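Local coordinates for protein CopC (Methylosinus trichosporium OB3b, PDB 5ICU) that binds copper(II) and probably takes part in copper homeostasis in the periplasm, as a small cupredoxin-like beta-sandwich protein of the CopC family, at residues I37-A51 and L61-Y73. Residues are numbered along the deposited sequence; the frame is centred on the assembly and turned at random.
Sequences ISILDSTGKLVVEGA and LTLDAPELAVGSY
Leu63 pushes its forked end into the hairpin of strands 36-40 and 46-50. With CG anti to the backbone N (chi1 174°), CD1 reaches the backbone of strand 46-50, 3.5 Å from Gly50 N, while CD2 lies 3.8 Å from Ile37 CG2 and meets Val48 CG1 tip to tip. Ile37 CD1 rests against Leu61 CB, and Ile39 CD1 against Ala65 CB. Val48 CG1 also packs on Pro66 CD at 3.7 Å, and Val47 CG1 touches Pro66 CG and Leu68 CD2. A classic beta bulge opposite Ile39 lets consecutive residues, Val47 and Val48, both point toward segment 61-73.

Further along, Ile39 CG2 approaches Tyr73 CD2 at 3.7 Å, Val47 CG2 comes to the ring edge, and Leu68 CD1 covers one face from 4.0 Å above the plane. The phenol is fixed by Tyr73 OH donating to Ala69 O (2.6 Å). Beside the ring, Asp41 CB lies 4.0 Å from Tyr73 CE2, and its carboxylate turns back into the type I turn 41-44: OD1 accepts Thr43 N, closing an Asx turn, and Lys45 N, both from out of the carboxylate plane, and Thr43 OG1 through its syn lone pair (2.8 Å). An alanine at Asp41 would keep the CB contact, but Thr43 N, Thr43 OG1 and Lys45 N would probably lose their shared acceptor, leaving the turn more mobile.

Val22 and Leu24 of strand 21-26 extend the apolar layer over Ile39 and Ile37. No hydrogen bond crosses between the segments; such bonds lie within each or run to neighbouring strands (Leu40 with Val74, Leu63 with Val22). Strand 60-64 and the loop after it thus pack hydrophobically across from the other sheet, while Tyr73 comes from the strand next to 36-40.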
loop_
_atom_site.group_PDB
_atom_site.type_symbol
_atom_site.label_atom_id
_atom_site.label_comp_id
_atom_site.label_asym_id
_atom_site.label_seq_id
_atom_site.Cartn_x
_atom_site.Cartn_y
_atom_site.Cartn_z
ATOM N N ILE A 37 -2.484 -6.337 0.623
ATOM C CA ILE A 37 -2.508 -4.929 0.263
ATOM C C ILE A 37 -3.161 -4.898 -1.111
ATOM O O ILE A 37 -2.803 -5.685 -1.991
ATOM C CB ILE A 37 -1.096 -4.302 0.185
ATOM C CG1 ILE A 37 -0.287 -4.595 1.443
ATOM C CG2 ILE A 37 -1.214 -2.806 -0.057
ATOM C CD1 ILE A 37 1.179 -4.253 1.339
ATOM N N SER A 38 -4.042 -3.925 -1.294
ATOM C CA SER A 38 -4.704 -3.726 -2.580
ATOM C C SER A 38 -4.631 -2.267 -2.983
ATOM O O SER A 38 -4.698 -1.380 -2.148
ATOM C CB SER A 38 -6.192 -4.072 -2.525
ATOM O OG SER A 38 -6.382 -5.423 -2.154
ATOM N N ILE A 39 -4.512 -2.006 -4.282
ATOM C CA ILE A 39 -4.699 -0.672 -4.831
ATOM C C ILE A 39 -5.969 -0.653 -5.615
ATOM O O ILE A 39 -6.190 -1.509 -6.486
ATOM C CB ILE A 39 -3.515 -0.288 -5.753
ATOM C CG1 ILE A 39 -2.183 -0.326 -4.980
ATOM C CG2 ILE A 39 -3.742 1.074 -6.398
ATOM C CD1 ILE A 39 -0.968 -0.091 -5.842
ATOM N N LEU A 40 -6.810 0.329 -5.307
ATOM C CA LEU A 40 -8.096 0.579 -5.994
ATOM C C LEU A 40 -7.977 1.851 -6.782
ATOM O O LEU A 40 -7.366 2.794 -6.332
ATOM C CB LEU A 40 -9.252 0.738 -4.981
ATOM C CG LEU A 40 -9.422 -0.345 -3.958
ATOM C CD1 LEU A 40 -10.634 -0.009 -3.086
ATOM C CD2 LEU A 40 -9.532 -1.733 -4.565
ATOM N N ASP A 41 -8.534 1.874 -7.982
ATOM C CA ASP A 41 -8.590 3.129 -8.749
ATOM C C ASP A 41 -9.727 4.023 -8.301
ATOM O O ASP A 41 -10.404 3.706 -7.324
ATOM C CB ASP A 41 -8.586 2.837 -10.272
ATOM C CG ASP A 41 -9.920 2.383 -10.827
ATOM O OD1 ASP A 41 -10.929 2.443 -10.153
ATOM O OD2 ASP A 41 -9.947 1.938 -12.018
ATOM N N SER A 42 -9.902 5.160 -8.966
ATOM C CA SER A 42 -10.840 6.156 -8.524
ATOM C C SER A 42 -12.280 5.766 -8.674
ATOM O O SER A 42 -13.140 6.473 -8.191
ATOM C CB SER A 42 -10.582 7.477 -9.260
ATOM O OG SER A 42 -10.864 7.370 -10.625
ATOM N N THR A 43 -12.552 4.646 -9.351
ATOM C CA THR A 43 -13.914 4.049 -9.403
ATOM C C THR A 43 -14.095 2.889 -8.406
ATOM O O THR A 43 -15.178 2.315 -8.266
ATOM C CB THR A 43 -14.272 3.561 -10.831
ATOM O OG1 THR A 43 -13.569 2.368 -11.156
ATOM C CG2 THR A 43 -13.937 4.611 -11.858
ATOM N N GLY A 44 -13.032 2.539 -7.709
ATOM C CA GLY A 44 -13.007 1.420 -6.798
ATOM C C GLY A 44 -12.667 0.079 -7.463
ATOM O O GLY A 44 -12.757 -0.928 -6.799
ATOM N N LYS A 45 -12.239 0.094 -8.724
ATOM C CA LYS A 45 -11.800 -1.120 -9.392
ATOM C C LYS A 45 -10.466 -1.578 -8.811
ATOM O O LYS A 45 -9.544 -0.784 -8.591
ATOM C CB LYS A 45 -11.649 -0.869 -10.889
ATOM C CG LYS A 45 -11.299 -2.102 -11.669
ATOM C CD LYS A 45 -11.381 -1.858 -13.170
ATOM C CE LYS A 45 -11.185 -3.168 -13.923
ATOM N NZ LYS A 45 -9.835 -3.763 -13.703
ATOM N N LEU A 46 -10.342 -2.884 -8.590
ATOM C CA LEU A 46 -9.111 -3.484 -8.087
ATOM C C LEU A 46 -8.042 -3.440 -9.159
ATOM O O LEU A 46 -8.193 -4.026 -10.211
ATOM C CB LEU A 46 -9.400 -4.911 -7.619
ATOM C CG LEU A 46 -8.192 -5.667 -7.051
ATOM C CD1 LEU A 46 -7.598 -5.022 -5.839
ATOM C CD2 LEU A 46 -8.598 -7.117 -6.789
ATOM N N VAL A 47 -6.954 -2.743 -8.877
ATOM C CA VAL A 47 -5.810 -2.641 -9.807
ATOM C C VAL A 47 -4.850 -3.810 -9.588
ATOM O O VAL A 47 -4.426 -4.473 -10.547
ATOM C CB VAL A 47 -5.086 -1.304 -9.624
ATOM C CG1 VAL A 47 -3.860 -1.222 -10.538
ATOM C CG2 VAL A 47 -6.040 -0.139 -9.964
ATOM N N VAL A 48 -4.480 -4.043 -8.322
ATOM C CA VAL A 48 -3.537 -5.100 -7.969
ATOM C C VAL A 48 -3.712 -5.426 -6.500
ATOM O O VAL A 48 -4.108 -4.553 -5.728
ATOM C CB VAL A 48 -2.054 -4.672 -8.268
ATOM C CG1 VAL A 48 -1.626 -3.472 -7.483
ATOM C CG2 VAL A 48 -1.111 -5.854 -8.067
ATOM N N GLU A 49 -3.476 -6.673 -6.157
ATOM C CA GLU A 49 -3.449 -7.132 -4.760
ATOM C C GLU A 49 -2.205 -7.959 -4.543
ATOM O O GLU A 49 -1.759 -8.677 -5.433
ATOM C CB GLU A 49 -4.702 -7.984 -4.445
ATOM C CG GLU A 49 -4.830 -8.394 -2.981
ATOM C CD GLU A 49 -3.988 -9.586 -2.538
ATOM O OE1 GLU A 49 -3.556 -10.419 -3.371
ATOM O OE2 GLU A 49 -3.680 -9.690 -1.326
ATOM N N GLY A 50 -1.650 -7.874 -3.350
ATOM C CA GLY A 50 -0.585 -8.791 -2.938
ATOM C C GLY A 50 0.117 -8.317 -1.699
ATOM O O GLY A 50 -0.414 -7.444 -0.999
ATOM N N ALA A 51 1.277 -8.888 -1.376
ATOM C CA ALA A 51 2.091 -8.473 -0.232
ATOM C C ALA A 51 3.359 -9.282 -0.218
ATOM O O ALA A 51 3.337 -10.497 -0.431
ATOM C CB ALA A 51 1.343 -8.667 1.087
ATOM N N LEU A 61 5.892 -4.369 4.908
ATOM C CA LEU A 61 5.365 -5.072 3.741
ATOM C C LEU A 61 5.545 -4.196 2.552
ATOM O O LEU A 61 5.453 -2.957 2.653
ATOM C CB LEU A 61 3.878 -5.389 3.873
ATOM C CG LEU A 61 3.472 -6.401 4.927
ATOM C CD1 LEU A 61 1.981 -6.420 4.988
ATOM C CD2 LEU A 61 4.054 -7.779 4.644
ATOM N N THR A 62 5.687 -4.822 1.384
ATOM C CA THR A 62 5.658 -4.066 0.117
ATOM C C THR A 62 4.716 -4.702 -0.896
ATOM O O THR A 62 4.380 -5.909 -0.802
ATOM C CB THR A 62 7.052 -3.920 -0.513
ATOM O OG1 THR A 62 7.546 -5.200 -0.878
ATOM C CG2 THR A 62 8.041 -3.213 0.390
ATOM N N LEU A 63 4.238 -3.870 -1.835
ATOM C CA LEU A 63 3.434 -4.352 -2.953
ATOM C C LEU A 63 4.001 -3.694 -4.217
ATOM O O LEU A 63 4.031 -2.460 -4.297
ATOM C CB LEU A 63 1.976 -3.954 -2.754
ATOM C CG LEU A 63 1.052 -4.275 -3.953
ATOM C CD1 LEU A 63 1.026 -5.758 -4.233
ATOM C CD2 LEU A 63 -0.302 -3.693 -3.649
ATOM N N ASP A 64 4.379 -4.515 -5.203
ATOM C CA ASP A 64 4.832 -3.973 -6.503
ATOM C C ASP A 64 3.628 -3.491 -7.281
ATOM O O ASP A 64 2.648 -4.223 -7.449
ATOM C CB ASP A 64 5.554 -5.050 -7.257
ATOM C CG ASP A 64 6.909 -5.358 -6.667
ATOM O OD1 ASP A 64 7.437 -4.578 -5.832
ATOM O OD2 ASP A 64 7.467 -6.397 -7.055
ATOM N N ALA A 65 3.653 -2.239 -7.714
ATOM C CA ALA A 65 2.525 -1.674 -8.463
ATOM C C ALA A 65 2.795 -1.776 -9.955
ATOM O O ALA A 65 3.898 -1.509 -10.399
ATOM C CB ALA A 65 2.298 -0.229 -8.084
ATOM N N PRO A 66 1.765 -2.035 -10.737
ATOM C CA PRO A 66 1.891 -1.763 -12.185
ATOM C C PRO A 66 1.911 -0.273 -12.420
ATOM O O PRO A 66 1.762 0.531 -11.503
ATOM C CB PRO A 66 0.600 -2.349 -12.756
ATOM C CG PRO A 66 -0.382 -2.120 -11.648
ATOM C CD PRO A 66 0.364 -2.293 -10.344
ATOM N N GLU A 67 2.165 0.138 -13.648
ATOM C CA GLU A 67 2.125 1.508 -14.033
ATOM C C GLU A 67 0.756 2.071 -13.822
ATOM O O GLU A 67 -0.215 1.540 -14.384
ATOM C CB GLU A 67 2.545 1.644 -15.506
ATOM C CG GLU A 67 2.581 3.065 -16.021
ATOM C CD GLU A 67 3.644 3.954 -15.388
ATOM O OE1 GLU A 67 4.546 3.447 -14.720
ATOM O OE2 GLU A 67 3.623 5.193 -15.639
ATOM N N LEU A 68 0.678 3.087 -12.979
ATOM C CA LEU A 68 -0.567 3.739 -12.628
ATOM C C LEU A 68 -0.791 5.010 -13.432
ATOM O O LEU A 68 0.026 5.922 -13.394
ATOM C CB LEU A 68 -0.589 4.089 -11.145
ATOM C CG LEU A 68 -0.419 2.938 -10.131
ATOM C CD1 LEU A 68 -0.595 3.486 -8.747
ATOM C CD2 LEU A 68 -1.377 1.802 -10.383
ATOM N N ALA A 69 -1.959 5.075 -14.076
ATOM C CA ALA A 69 -2.416 6.257 -14.745
ATOM C C ALA A 69 -2.557 7.416 -13.780
ATOM O O ALA A 69 -2.797 7.225 -12.587
ATOM C CB ALA A 69 -3.739 5.968 -15.426
ATOM N N VAL A 70 -2.408 8.624 -14.253
ATOM C CA VAL A 70 -2.657 9.816 -13.493
ATOM C C VAL A 70 -4.072 9.742 -12.906
ATOM O O VAL A 70 -5.026 9.356 -13.595
ATOM C CB VAL A 70 -2.445 11.074 -14.406
ATOM C CG1 VAL A 70 -3.016 12.305 -13.783
ATOM C CG2 VAL A 70 -0.986 11.246 -14.749
ATOM N N GLY A 71 -4.175 10.115 -11.640
ATOM C CA GLY A 71 -5.421 10.151 -10.909
ATOM C C GLY A 71 -5.239 9.683 -9.473
ATOM O O GLY A 71 -4.128 9.506 -8.975
ATOM N N SER A 72 -6.377 9.527 -8.800
ATOM C CA SER A 72 -6.370 9.171 -7.388
ATOM C C SER A 72 -6.603 7.669 -7.198
ATOM O O SER A 72 -7.259 6.997 -8.011
ATOM C CB SER A 72 -7.422 9.959 -6.640
ATOM O OG SER A 72 -8.714 9.467 -6.919
ATOM N N TYR A 73 -5.991 7.163 -6.125
ATOM C CA TYR A 73 -6.012 5.750 -5.746
ATOM C C TYR A 73 -6.220 5.597 -4.267
ATOM O O TYR A 73 -5.892 6.476 -3.491
ATOM C CB TYR A 73 -4.686 5.062 -6.157
ATOM C CG TYR A 73 -4.468 5.036 -7.647
ATOM C CD1 TYR A 73 -3.860 6.114 -8.283
ATOM C CD2 TYR A 73 -4.917 3.998 -8.418
ATOM C CE1 TYR A 73 -3.722 6.139 -9.651
ATOM C CE2 TYR A 73 -4.790 4.019 -9.795
ATOM C CZ TYR A 73 -4.183 5.088 -10.402
ATOM O OH TYR A 73 -4.063 5.096 -11.793
#